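Local coordinates for DUF5642 domain-containing protein (PDB 4TMD), which is of unknown function, a probably secreted or lipid-anchored mycobacterial protein whose domain belongs to the Mog1p/PsbP-like clan, at residues 59-64 / 90-95; 94-99 / 127-132; 149-154 / 177-182; 160-165 / 184-189. One frame throughout, in Å; residues are numbered along the deposited sequence.

Contact 1: residues 59-64 / 90-95; sequences QQFPPG and EPVPLS
The side-chain amide of Gln59 grips the backbone of Pro93 and Ser95, joining two irregular loops that pack over one face of the antiparallel sheet of this Mog1p/PsbP-like domain. One loop leads from helix 53-56 to strand 67-76, the other from strand 79-88 to strand 103-107. Gln59 runs out with CG anti to its backbone N (chi1 -180°), then bends at chi2, which turns the amide across the gap. Its OE1 takes the N-H of Ser95 at 2.9 Å in an almost straight bond (175°), while NE2 gives a hydrogen to Pro93 O at 3.0 Å, the oxygen lying in the amide plane. NE2 also donates to Gln60 O, in a more bent bond. With OE1 and NE2 both engaged, the amide cannot easily flip, and it pairs with the second loop much as a backbone amide would. Val92 fills the next place along. Its CG1 packs 3.4 Å from Gln60 O and 3.6 Å from Gln59 NE2, and CG2 meets Phe61 at CD2 and CE2, the two side chains crossing near a right angle. The Phe61 ring then reaches Met159 and Ile161 of strand 158-166. Two waters finish the join: one donates to Gln59 OE1 and Ser95 O, the other to Gln60 O and Pro93 O, each of its bonds 2.9 Å long.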
loop_
_atom_site.group_PDB
_atom_site.type_symbol
_atom_site.label_atom_id
_atom_site.label_comp_id
_atom_site.label_asym_id
_atom_site.label_seq_id
_atom_site.Cartn_x
_atom_site.Cartn_y
_atom_site.Cartn_z
ATOM N N GLN A 59 4.259 -5.984 -2.051
ATOM C CA GLN A 59 4.288 -5.585 -3.453
ATOM C C GLN A 59 5.603 -4.924 -3.851
ATOM O O GLN A 59 5.953 -3.846 -3.362
ATOM C CB GLN A 59 3.138 -4.637 -3.768
ATOM C CG GLN A 59 3.129 -4.198 -5.228
ATOM C CD GLN A 59 2.904 -5.371 -6.175
ATOM O OE1 GLN A 59 1.950 -6.145 -6.017
ATOM N NE2 GLN A 59 3.791 -5.517 -7.155
ATOM N N GLN A 60 6.312 -5.573 -4.769
ATOM C CA GLN A 60 7.595 -5.069 -5.242
ATOM C C GLN A 60 7.499 -4.311 -6.565
ATOM O O GLN A 60 6.625 -4.569 -7.389
ATOM C CB GLN A 60 8.587 -6.230 -5.385
ATOM C CG GLN A 60 8.963 -6.874 -4.059
ATOM C CD GLN A 60 9.549 -5.869 -3.076
ATOM O OE1 GLN A 60 10.574 -5.241 -3.350
ATOM N NE2 GLN A 60 8.888 -5.701 -1.934
ATOM N N PHE A 61 8.413 -3.369 -6.753
ATOM C CA PHE A 61 8.574 -2.690 -8.026
ATOM C C PHE A 61 9.998 -2.908 -8.521
ATOM O O PHE A 61 10.936 -2.298 -7.994
ATOM C CB PHE A 61 8.269 -1.200 -7.894
ATOM C CG PHE A 61 6.839 -0.906 -7.545
ATOM C CD1 PHE A 61 6.371 -1.100 -6.255
ATOM C CD2 PHE A 61 5.962 -0.437 -8.508
ATOM C CE1 PHE A 61 5.060 -0.834 -5.935
ATOM C CE2 PHE A 61 4.650 -0.163 -8.195
ATOM C CZ PHE A 61 4.195 -0.362 -6.908
ATOM N N PRO A 62 10.164 -3.793 -9.521
ATOM C CA PRO A 62 11.465 -4.107 -10.126
ATOM C C PRO A 62 12.259 -2.847 -10.473
ATOM O O PRO A 62 11.676 -1.854 -10.910
ATOM C CB PRO A 62 11.092 -4.899 -11.389
ATOM C CG PRO A 62 9.602 -4.747 -11.545
ATOM C CD PRO A 62 9.067 -4.524 -10.175
ATOM N N PRO A 63 13.582 -2.881 -10.255
ATOM C CA PRO A 63 14.445 -1.699 -10.406
ATOM C C PRO A 63 14.566 -1.174 -11.842
ATOM O O PRO A 63 15.088 -0.079 -12.034
ATOM C CB PRO A 63 15.803 -2.189 -9.891
ATOM C CG PRO A 63 15.735 -3.685 -9.949
ATOM C CD PRO A 63 14.311 -4.045 -9.722
ATOM N N GLY A 64 14.089 -1.928 -12.828
ATOM C CA GLY A 64 14.166 -1.487 -14.214
ATOM C C GLY A 64 12.966 -0.708 -14.751
ATOM O O GLY A 64 13.070 -0.024 -15.775
ATOM N N GLU A 90 5.412 -0.960 -18.575
ATOM C CA GLU A 90 4.730 -2.247 -18.679
ATOM C C GLU A 90 4.099 -2.586 -17.331
ATOM O O GLU A 90 4.431 -1.962 -16.326
ATOM C CB GLU A 90 5.688 -3.346 -19.152
ATOM C CG GLU A 90 6.921 -3.551 -18.329
ATOM C CD GLU A 90 7.921 -4.470 -19.027
ATOM O OE1 GLU A 90 7.489 -5.376 -19.773
ATOM O OE2 GLU A 90 9.143 -4.281 -18.842
ATOM N N PRO A 91 3.162 -3.543 -17.307
ATOM C CA PRO A 91 2.484 -3.821 -16.040
ATOM C C PRO A 91 3.428 -4.364 -14.973
ATOM O O PRO A 91 4.328 -5.140 -15.292
ATOM C CB PRO A 91 1.444 -4.887 -16.415
ATOM C CG PRO A 91 1.308 -4.811 -17.886
ATOM C CD PRO A 91 2.632 -4.375 -18.405
ATOM N N VAL A 92 3.212 -3.954 -13.725
ATOM C CA VAL A 92 3.953 -4.499 -12.592
ATOM C C VAL A 92 3.388 -5.859 -12.241
ATOM O O VAL A 92 2.172 -6.004 -12.101
ATOM C CB VAL A 92 3.868 -3.582 -11.357
ATOM C CG1 VAL A 92 4.839 -4.043 -10.284
ATOM C CG2 VAL A 92 4.165 -2.150 -11.742
ATOM N N PRO A 93 4.255 -6.877 -12.128
ATOM C CA PRO A 93 3.741 -8.177 -11.686
ATOM C C PRO A 93 3.099 -8.057 -10.295
ATOM O O PRO A 93 3.717 -7.545 -9.360
ATOM C CB PRO A 93 4.993 -9.063 -11.652
ATOM C CG PRO A 93 5.969 -8.384 -12.579
ATOM C CD PRO A 93 5.696 -6.915 -12.435
ATOM N N LEU A 94 1.859 -8.502 -10.173
ATOM C CA LEU A 94 1.112 -8.339 -8.932
ATOM C C LEU A 94 1.468 -9.392 -7.884
ATOM O O LEU A 94 1.465 -10.584 -8.170
ATOM C CB LEU A 94 -0.384 -8.393 -9.220
ATOM C CG LEU A 94 -1.308 -8.185 -8.022
ATOM C CD1 LEU A 94 -1.352 -6.722 -7.631
ATOM C CD2 LEU A 94 -2.707 -8.716 -8.336
ATOM N N SER A 95 1.759 -8.956 -6.666
ATOM C CA SER A 95 1.959 -9.896 -5.569
ATOM C C SER A 95 0.603 -10.402 -5.105
ATOM O O SER A 95 -0.228 -9.621 -4.647
ATOM C CB SER A 95 2.725 -9.240 -4.415
ATOM O OG SER A 95 2.747 -10.091 -3.278
HETATM O O HOH W 1 -0.186 -6.743 -4.212
HETATM O O HOH W 2 6.470 -7.125 -8.731
#

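Contact 2: residues 94-99 / 127-132; sequences LSDPGD and RTVGTH
The guanidinium of Arg127 lies with one face against Leu94, whose CD2 sits 3.8 Å above the plane, offset toward the rim, and whose CB is over the same face, 3.9 Å from Arg127 NH1. At the edge, in the plane, is a water that accepts from Arg127 NH1 at 2.6 Å and from the backbone N of Leu94 at 3.1 Å, so the two segments are tied by solvent just where the flat group ends. The bend at chi3 (-60°) turns the guanidinium in against the leucine, and the two side chains slide past each other in opposite directions, with Leu94 CD2 also reaching Arg127 CB. The loop 94-99 thus lies across one face of strand 127-137, which runs between strands 111-118 and 145-155 in the antiparallel sheet. Arg127 and Val129 point up to the loop, whereas Thr128 between them faces away, in the usual strand alternation. Val129 is the second footing: its CG2 is 3.8 Å from Leu94 CD2, 3.5 Å from Ser95 O and 3.6 Å from Asp96 OD1, and its CG1 approaches Pro97 CD more loosely. A water bridges Asp96 OD1 and Thr128 O, donating to both, at 2.8 Å to the threonine oxygen. Pro97 and Ser95 also lean on Phe55 of helix 53-56, and Pro97 touches Val117 of strand 111-118.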
loop_
_atom_site.group_PDB
_atom_site.type_symbol
_atom_site.label_atom_id
_atom_site.label_comp_id
_atom_site.label_asym_id
_atom_site.label_seq_id
_atom_site.Cartn_x
_atom_site.Cartn_y
_atom_site.Cartn_z
ATOM N N LEU A 94 1.859 -8.502 -10.173
ATOM C CA LEU A 94 1.112 -8.339 -8.932
ATOM C C LEU A 94 1.468 -9.392 -7.884
ATOM O O LEU A 94 1.465 -10.584 -8.170
ATOM C CB LEU A 94 -0.384 -8.393 -9.220
ATOM C CG LEU A 94 -1.308 -8.185 -8.022
ATOM C CD1 LEU A 94 -1.352 -6.722 -7.631
ATOM C CD2 LEU A 94 -2.707 -8.716 -8.336
ATOM N N SER A 95 1.759 -8.956 -6.666
ATOM C CA SER A 95 1.959 -9.896 -5.569
ATOM C C SER A 95 0.603 -10.402 -5.105
ATOM O O SER A 95 -0.228 -9.621 -4.647
ATOM C CB SER A 95 2.725 -9.240 -4.415
ATOM O OG SER A 95 2.747 -10.091 -3.278
ATOM N N ASP A 96 0.369 -11.704 -5.231
ATOM C CA ASP A 96 -0.961 -12.261 -4.990
ATOM C C ASP A 96 -0.900 -13.667 -4.373
ATOM O O ASP A 96 -1.104 -14.674 -5.059
ATOM C CB ASP A 96 -1.755 -12.289 -6.308
ATOM C CG ASP A 96 -3.239 -12.515 -6.095
ATOM O OD1 ASP A 96 -3.692 -12.456 -4.929
ATOM O OD2 ASP A 96 -3.955 -12.750 -7.090
ATOM N N PRO A 97 -0.643 -13.736 -3.060
ATOM C CA PRO A 97 -0.494 -15.005 -2.338
ATOM C C PRO A 97 -1.711 -15.933 -2.452
ATOM O O PRO A 97 -2.847 -15.464 -2.323
ATOM C CB PRO A 97 -0.319 -14.556 -0.878
ATOM C CG PRO A 97 0.054 -13.132 -0.928
ATOM C CD PRO A 97 -0.615 -12.578 -2.152
ATOM N N GLY A 98 -1.478 -17.229 -2.670
ATOM C CA GLY A 98 -2.533 -18.227 -2.543
ATOM C C GLY A 98 -2.820 -18.515 -1.077
ATOM O O GLY A 98 -2.183 -17.921 -0.196
ATOM N N ASP A 99 -3.753 -19.426 -0.797
ATOM C CA ASP A 99 -4.134 -19.724 0.597
ATOM C C ASP A 99 -2.953 -20.224 1.435
ATOM O O ASP A 99 -2.908 -20.009 2.651
ATOM C CB ASP A 99 -5.266 -20.757 0.656
ATOM C CG ASP A 99 -6.650 -20.125 0.567
ATOM O OD1 ASP A 99 -6.740 -18.919 0.252
ATOM O OD2 ASP A 99 -7.649 -20.841 0.805
ATOM N N ARG A 127 -7.392 -6.235 -10.555
ATOM C CA ARG A 127 -7.115 -7.215 -9.518
ATOM C C ARG A 127 -6.763 -6.436 -8.269
ATOM O O ARG A 127 -6.037 -5.440 -8.339
ATOM C CB ARG A 127 -5.973 -8.161 -9.912
ATOM C CG ARG A 127 -6.366 -9.259 -10.910
ATOM C CD ARG A 127 -5.120 -9.973 -11.404
ATOM N NE ARG A 127 -4.231 -9.024 -12.075
ATOM C CZ ARG A 127 -2.938 -9.224 -12.319
ATOM N NH1 ARG A 127 -2.340 -10.356 -11.940
ATOM N NH2 ARG A 127 -2.243 -8.278 -12.941
ATOM N N THR A 128 -7.286 -6.871 -7.136
ATOM C CA THR A 128 -6.982 -6.199 -5.885
ATOM C C THR A 128 -6.475 -7.179 -4.844
ATOM O O THR A 128 -6.922 -8.329 -4.763
ATOM C CB THR A 128 -8.200 -5.451 -5.338
ATOM O OG1 THR A 128 -9.272 -6.377 -5.146
ATOM C CG2 THR A 128 -8.647 -4.358 -6.314
ATOM N N VAL A 129 -5.531 -6.704 -4.050
ATOM C CA VAL A 129 -4.907 -7.509 -3.003
ATOM C C VAL A 129 -4.774 -6.633 -1.758
ATOM O O VAL A 129 -4.350 -5.481 -1.861
ATOM C CB VAL A 129 -3.516 -8.029 -3.426
ATOM C CG1 VAL A 129 -2.883 -8.842 -2.280
ATOM C CG2 VAL A 129 -3.614 -8.869 -4.694
ATOM N N GLY A 130 -5.151 -7.151 -0.597
ATOM C CA GLY A 130 -5.009 -6.388 0.639
ATOM C C GLY A 130 -4.076 -7.129 1.573
ATOM O O GLY A 130 -4.134 -8.353 1.616
ATOM N N THR A 131 -3.183 -6.429 2.280
ATOM C CA THR A 131 -2.417 -7.117 3.322
ATOM C C THR A 131 -2.320 -6.289 4.589
ATOM O O THR A 131 -2.550 -5.079 4.595
ATOM C CB THR A 131 -0.956 -7.503 2.886
ATOM O OG1 THR A 131 -0.229 -6.337 2.483
ATOM C CG2 THR A 131 -0.957 -8.525 1.751
ATOM N N HIS A 132 -1.985 -6.990 5.666
ATOM C CA HIS A 132 -1.800 -6.406 6.974
ATOM C C HIS A 132 -0.400 -6.797 7.432
ATOM O O HIS A 132 -0.099 -7.979 7.601
ATOM C CB HIS A 132 -2.867 -6.924 7.930
ATOM C CG HIS A 132 -2.767 -6.385 9.321
ATOM N ND1 HIS A 132 -3.341 -7.021 10.405
ATOM C CD2 HIS A 132 -2.201 -5.256 9.810
ATOM C CE1 HIS A 132 -3.119 -6.317 11.496
ATOM N NE2 HIS A 132 -2.431 -5.238 11.167
HETATM O O HOH W 3 0.262 -10.334 -12.125
HETATM O O HOH W 4 -6.471 -11.020 -5.138
#

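Contact 3: residues 149-154 / 177-182; sequences YNYVAS and VDTERA
Thr179 sets its methyl squarely over the ring of Tyr149: CG2 stands 3.5 Å from the ring centroid and only 5° off the normal, a CH-pi contact over the face. The threonine has CG2 anti to its carbonyl carbon, which sends the methyl to the ring and puts OG1 between the backbone N and the carbonyl carbon (chi1 62°). Val177 comes obliquely to the same ring, with CG1 3.7 Å from Tyr149 CD2. Two residues along the strand, Tyr151 shares the orientation of Tyr149, the CG of each lying anti to its carbonyl carbon and both rings reaching toward the start of helix 179-194. Its CE2 packs 3.6 Å from Ala182 CB, and its OH comes 3.4 Å from Thr179 CB. This is the first turn of the helix settling on strand 145-155 of the sheet. Asp178, at the N-cap, accepts from Arg181 N at 3.0 Å, the donor lying above the carboxylate plane, and thereby closes that turn. Tyr149 also stacks with His132 of strand 127-137. No hydrogen bond crosses, so the helix start rests on this strand through apolar packing and the CH-pi contact, with no directional polar bond between the two segments.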
loop_
_atom_site.group_PDB
_atom_site.type_symbol
_atom_site.label_atom_id
_atom_site.label_comp_id
_atom_site.label_asym_id
_atom_site.label_seq_id
_atom_site.Cartn_x
_atom_site.Cartn_y
_atom_site.Cartn_z
ATOM N N TYR A 149 -1.760 -1.371 6.906
ATOM C CA TYR A 149 -2.558 -2.059 5.913
ATOM C C TYR A 149 -2.193 -1.514 4.538
ATOM O O TYR A 149 -1.941 -0.314 4.384
ATOM C CB TYR A 149 -4.044 -1.888 6.193
ATOM C CG TYR A 149 -4.516 -2.640 7.406
ATOM C CD1 TYR A 149 -5.149 -3.867 7.275
ATOM C CD2 TYR A 149 -4.331 -2.131 8.696
ATOM C CE1 TYR A 149 -5.594 -4.559 8.381
ATOM C CE2 TYR A 149 -4.783 -2.832 9.816
ATOM C CZ TYR A 149 -5.408 -4.043 9.644
ATOM O OH TYR A 149 -5.869 -4.756 10.732
ATOM N N ASN A 150 -2.122 -2.418 3.562
ATOM C CA ASN A 150 -1.775 -2.112 2.179
ATOM C C ASN A 150 -2.885 -2.618 1.283
ATOM O O ASN A 150 -3.277 -3.775 1.406
ATOM C CB ASN A 150 -0.478 -2.812 1.759
ATOM C CG ASN A 150 0.718 -1.919 1.810
ATOM O OD1 ASN A 150 0.649 -0.741 1.459
ATOM N ND2 ASN A 150 1.845 -2.473 2.237
ATOM N N TYR A 151 -3.365 -1.794 0.365
ATOM C CA TYR A 151 -4.339 -2.273 -0.610
ATOM C C TYR A 151 -3.823 -1.873 -1.968
ATOM O O TYR A 151 -3.458 -0.724 -2.195
ATOM C CB TYR A 151 -5.740 -1.713 -0.354
ATOM C CG TYR A 151 -6.240 -2.093 1.016
ATOM C CD1 TYR A 151 -6.957 -3.267 1.207
ATOM C CD2 TYR A 151 -5.961 -1.300 2.129
ATOM C CE1 TYR A 151 -7.390 -3.640 2.469
ATOM C CE2 TYR A 151 -6.401 -1.668 3.401
ATOM C CZ TYR A 151 -7.113 -2.831 3.560
ATOM O OH TYR A 151 -7.550 -3.206 4.815
ATOM N N VAL A 152 -3.775 -2.848 -2.860
ATOM C CA VAL A 152 -3.203 -2.667 -4.173
ATOM C C VAL A 152 -4.244 -2.964 -5.240
ATOM O O VAL A 152 -4.902 -4.004 -5.170
ATOM C CB VAL A 152 -2.001 -3.616 -4.366
ATOM C CG1 VAL A 152 -1.512 -3.583 -5.829
ATOM C CG2 VAL A 152 -0.891 -3.262 -3.411
ATOM N N ALA A 153 -4.393 -2.071 -6.215
ATOM C CA ALA A 153 -5.235 -2.360 -7.376
ATOM C C ALA A 153 -4.411 -2.279 -8.639
ATOM O O ALA A 153 -3.721 -1.292 -8.865
ATOM C CB ALA A 153 -6.412 -1.400 -7.455
ATOM N N SER A 154 -4.498 -3.322 -9.460
ATOM C CA SER A 154 -3.740 -3.426 -10.697
ATOM C C SER A 154 -4.668 -3.483 -11.906
ATOM O O SER A 154 -5.566 -4.315 -11.945
ATOM C CB SER A 154 -2.874 -4.688 -10.672
ATOM O OG SER A 154 -2.356 -4.969 -11.957
ATOM N N VAL A 177 -6.586 1.229 12.989
ATOM C CA VAL A 177 -6.678 1.636 11.587
ATOM C C VAL A 177 -8.112 1.517 11.054
ATOM O O VAL A 177 -8.751 0.481 11.229
ATOM C CB VAL A 177 -5.751 0.780 10.691
ATOM C CG1 VAL A 177 -5.900 1.190 9.226
ATOM C CG2 VAL A 177 -4.298 0.900 11.138
ATOM N N ASP A 178 -8.601 2.572 10.396
ATOM C CA ASP A 178 -9.892 2.546 9.690
ATOM C C ASP A 178 -9.707 1.860 8.323
ATOM O O ASP A 178 -9.514 2.532 7.309
ATOM C CB ASP A 178 -10.433 3.975 9.506
ATOM C CG ASP A 178 -11.874 4.015 9.020
ATOM O OD1 ASP A 178 -12.380 2.998 8.489
ATOM O OD2 ASP A 178 -12.508 5.088 9.169
ATOM N N THR A 179 -9.756 0.527 8.304
ATOM C CA THR A 179 -9.545 -0.236 7.072
ATOM C C THR A 179 -10.704 -0.075 6.107
ATOM O O THR A 179 -10.544 -0.220 4.900
ATOM C CB THR A 179 -9.355 -1.739 7.349
ATOM O OG1 THR A 179 -10.534 -2.260 7.967
ATOM C CG2 THR A 179 -8.138 -1.988 8.268
ATOM N N GLU A 180 -11.886 0.189 6.645
ATOM C CA GLU A 180 -13.039 0.470 5.805
ATOM C C GLU A 180 -12.754 1.692 4.925
ATOM O O GLU A 180 -12.965 1.667 3.717
ATOM C CB GLU A 180 -14.287 0.699 6.668
ATOM C CG GLU A 180 -15.547 0.922 5.857
ATOM C CD GLU A 180 -16.758 1.195 6.729
ATOM O OE1 GLU A 180 -16.646 2.007 7.679
ATOM O OE2 GLU A 180 -17.816 0.594 6.466
ATOM N N ARG A 181 -12.270 2.764 5.532
ATOM C CA ARG A 181 -11.917 3.965 4.774
ATOM C C ARG A 181 -10.784 3.719 3.770
ATOM O O ARG A 181 -10.815 4.228 2.647
ATOM C CB ARG A 181 -11.505 5.077 5.720
ATOM C CG ARG A 181 -11.382 6.437 5.051
ATOM C CD ARG A 181 -10.913 7.473 6.091
ATOM N NE ARG A 181 -11.414 8.802 5.778
ATOM C CZ ARG A 181 -12.109 9.560 6.613
ATOM N NH1 ARG A 181 -12.379 9.138 7.848
ATOM N NH2 ARG A 181 -12.522 10.751 6.211
ATOM N N ALA A 182 -9.767 2.962 4.184
ATOM C CA ALA A 182 -8.692 2.595 3.261
ATOM C C ALA A 182 -9.257 1.880 2.035
ATOM O O ALA A 182 -8.884 2.189 0.919
ATOM C CB ALA A 182 -7.652 1.704 3.953
#

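Contact 4: residues 160-165 / 184-189; sequences VIVTAN and ELLSAA
Helix 184-189 runs nearly antiparallel to strand 160-165, at 156° between their directions, with the axes 8.3 Å apart at their nearest and Val162 opposite Leu186. Alternate strand residues carry the contact. Val160 and Val162 point to the helix, while Ile161 between them turns to the other face of the sheet. Val162 pushes its CG2 at the helix backbone itself, 3.7 Å from Leu186 CA; that methyl is anti to the valine's carbonyl carbon. Val162 CG2 also lies 4.0 Å from Leu186 CB and a little farther from the CB of Leu185. The methyl therefore sits against the peptide link between Leu185 and Leu186. Val160 uses its other branch, CG1, anti to the backbone N (chi1 172°), which lies 3.8 Å from Ala189 CB and 3.9 Å from Leu186 CD1. Leu186 does not aim its first bond straight at the strand, but its chain turns in at the end: CG is anti to the backbone N, and CD1 comes down beside Val160, 3.7 Å from that residue's O. Ala189, one turn beyond Leu185, meets Val160 with its CB. Every touching residue is buried, the side-chain contacts are all apolar, and no hydrogen bond crosses, as in the hydrophobic layer between a helix and the sheet it packs on. To one side, Leu185 and Ala189 continue onto Phe81 and Val83 of strand 79-88; to the other, Leu186 reaches Tyr151 and Ala153 of strand 145-155, so helix 179-194 spans three neighbouring strands.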
loop_
_atom_site.group_PDB
_atom_site.type_symbol
_atom_site.label_atom_id
_atom_site.label_comp_id
_atom_site.label_asym_id
_atom_site.label_seq_id
_atom_site.Cartn_x
_atom_site.Cartn_y
_atom_site.Cartn_z
ATOM N N VAL A 160 -2.544 1.217 -8.260
ATOM C CA VAL A 160 -2.923 2.169 -7.230
ATOM C C VAL A 160 -2.699 1.506 -5.892
ATOM O O VAL A 160 -3.101 0.362 -5.691
ATOM C CB VAL A 160 -4.394 2.626 -7.363
ATOM C CG1 VAL A 160 -4.800 3.473 -6.157
ATOM C CG2 VAL A 160 -4.602 3.396 -8.673
ATOM N N ILE A 161 -2.027 2.206 -4.990
ATOM C CA ILE A 161 -1.711 1.644 -3.691
ATOM C C ILE A 161 -2.199 2.550 -2.566
ATOM O O ILE A 161 -1.813 3.720 -2.489
ATOM C CB ILE A 161 -0.199 1.427 -3.510
ATOM C CG1 ILE A 161 0.385 0.666 -4.703
ATOM C CG2 ILE A 161 0.064 0.695 -2.203
ATOM C CD1 ILE A 161 1.845 0.367 -4.531
ATOM N N VAL A 162 -3.051 2.006 -1.708
ATOM C CA VAL A 162 -3.461 2.723 -0.510
ATOM C C VAL A 162 -2.746 2.084 0.672
ATOM O O VAL A 162 -2.795 0.863 0.863
ATOM C CB VAL A 162 -5.003 2.705 -0.312
ATOM C CG1 VAL A 162 -5.397 3.338 1.051
ATOM C CG2 VAL A 162 -5.687 3.442 -1.476
ATOM N N THR A 163 -2.047 2.911 1.439
ATOM C CA THR A 163 -1.401 2.457 2.666
ATOM C C THR A 163 -2.028 3.182 3.848
ATOM O O THR A 163 -2.143 4.409 3.832
ATOM C CB THR A 163 0.112 2.713 2.640
ATOM O OG1 THR A 163 0.681 2.074 1.485
ATOM C CG2 THR A 163 0.758 2.146 3.902
ATOM N N ALA A 164 -2.463 2.427 4.851
ATOM C CA ALA A 164 -3.063 3.012 6.050
ATOM C C ALA A 164 -2.319 2.523 7.286
ATOM O O ALA A 164 -2.109 1.324 7.432
ATOM C CB ALA A 164 -4.528 2.650 6.149
ATOM N N ASN A 165 -1.931 3.438 8.172
ATOM C CA ASN A 165 -1.204 3.053 9.390
ATOM C C ASN A 165 -1.617 3.931 10.578
ATOM O O ASN A 165 -2.016 5.075 10.384
ATOM C CB ASN A 165 0.308 3.143 9.151
ATOM C CG ASN A 165 0.782 4.571 8.994
ATOM O OD1 ASN A 165 0.818 5.105 7.896
ATOM N ND2 ASN A 165 1.123 5.207 10.100
ATOM N N GLU A 184 -12.285 1.965 0.799
ATOM C CA GLU A 184 -13.061 2.905 -0.019
ATOM C C GLU A 184 -12.166 3.879 -0.760
ATOM O O GLU A 184 -12.444 4.238 -1.916
ATOM C CB GLU A 184 -14.077 3.658 0.844
ATOM C CG GLU A 184 -15.093 2.692 1.451
ATOM C CD GLU A 184 -16.008 3.329 2.472
ATOM O OE1 GLU A 184 -15.848 4.539 2.763
ATOM O OE2 GLU A 184 -16.887 2.602 2.984
ATOM N N LEU A 185 -11.073 4.308 -0.126
ATOM C CA LEU A 185 -10.109 5.142 -0.841
ATOM C C LEU A 185 -9.552 4.426 -2.082
ATOM O O LEU A 185 -9.290 5.069 -3.094
ATOM C CB LEU A 185 -8.943 5.553 0.071
ATOM C CG LEU A 185 -9.239 6.669 1.078
ATOM C CD1 LEU A 185 -8.045 6.828 2.011
ATOM C CD2 LEU A 185 -9.511 7.984 0.348
ATOM N N LEU A 186 -9.348 3.111 -1.996
ATOM C CA LEU A 186 -8.805 2.381 -3.141
ATOM C C LEU A 186 -9.790 2.399 -4.311
ATOM O O LEU A 186 -9.421 2.687 -5.445
ATOM C CB LEU A 186 -8.472 0.943 -2.765
ATOM C CG LEU A 186 -7.952 0.114 -3.942
ATOM C CD1 LEU A 186 -6.521 0.519 -4.303
ATOM C CD2 LEU A 186 -8.052 -1.389 -3.634
ATOM N N SER A 187 -11.050 2.096 -4.029
ATOM C CA SER A 187 -12.066 2.122 -5.065
ATOM C C SER A 187 -12.227 3.517 -5.651
ATOM O O SER A 187 -12.361 3.689 -6.870
ATOM C CB SER A 187 -13.391 1.631 -4.498
ATOM O OG SER A 187 -13.252 0.297 -4.067
ATOM N N ALA A 188 -12.219 4.521 -4.783
ATOM C CA ALA A 188 -12.432 5.882 -5.236
ATOM C C ALA A 188 -11.259 6.356 -6.087
ATOM O O ALA A 188 -11.462 7.046 -7.090
ATOM C CB ALA A 188 -12.664 6.825 -4.036
ATOM N N ALA A 189 -10.039 5.980 -5.695
ATOM C CA ALA A 189 -8.844 6.409 -6.412
ATOM C C ALA A 189 -8.786 5.795 -7.803
ATOM O O ALA A 189 -8.374 6.447 -8.764
ATOM C CB ALA A 189 -7.589 6.042 -5.637
#

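How the contacts relate
Contacts 3 and 4 lie 5 Å apart between centres and share helix 179-194, which packs on the neighbouring strands 145-155 and 158-166; along the chain their segments alternate. Contact 2 uses the next strand, 127-137, but the loop covers the sheet from the face opposite the helix, its centre 12 Å from that of contact 3. Contact 1 is in series before contacts 3 and 4, and meets contact 2 at Leu94 and Ser95, with centres 13 Å apart. Its Phe61 touches Ile161 of strand 158-166, and Leu94 touches Val152. One sheet is thus covered by loops on one face and the C-terminal helix on the other.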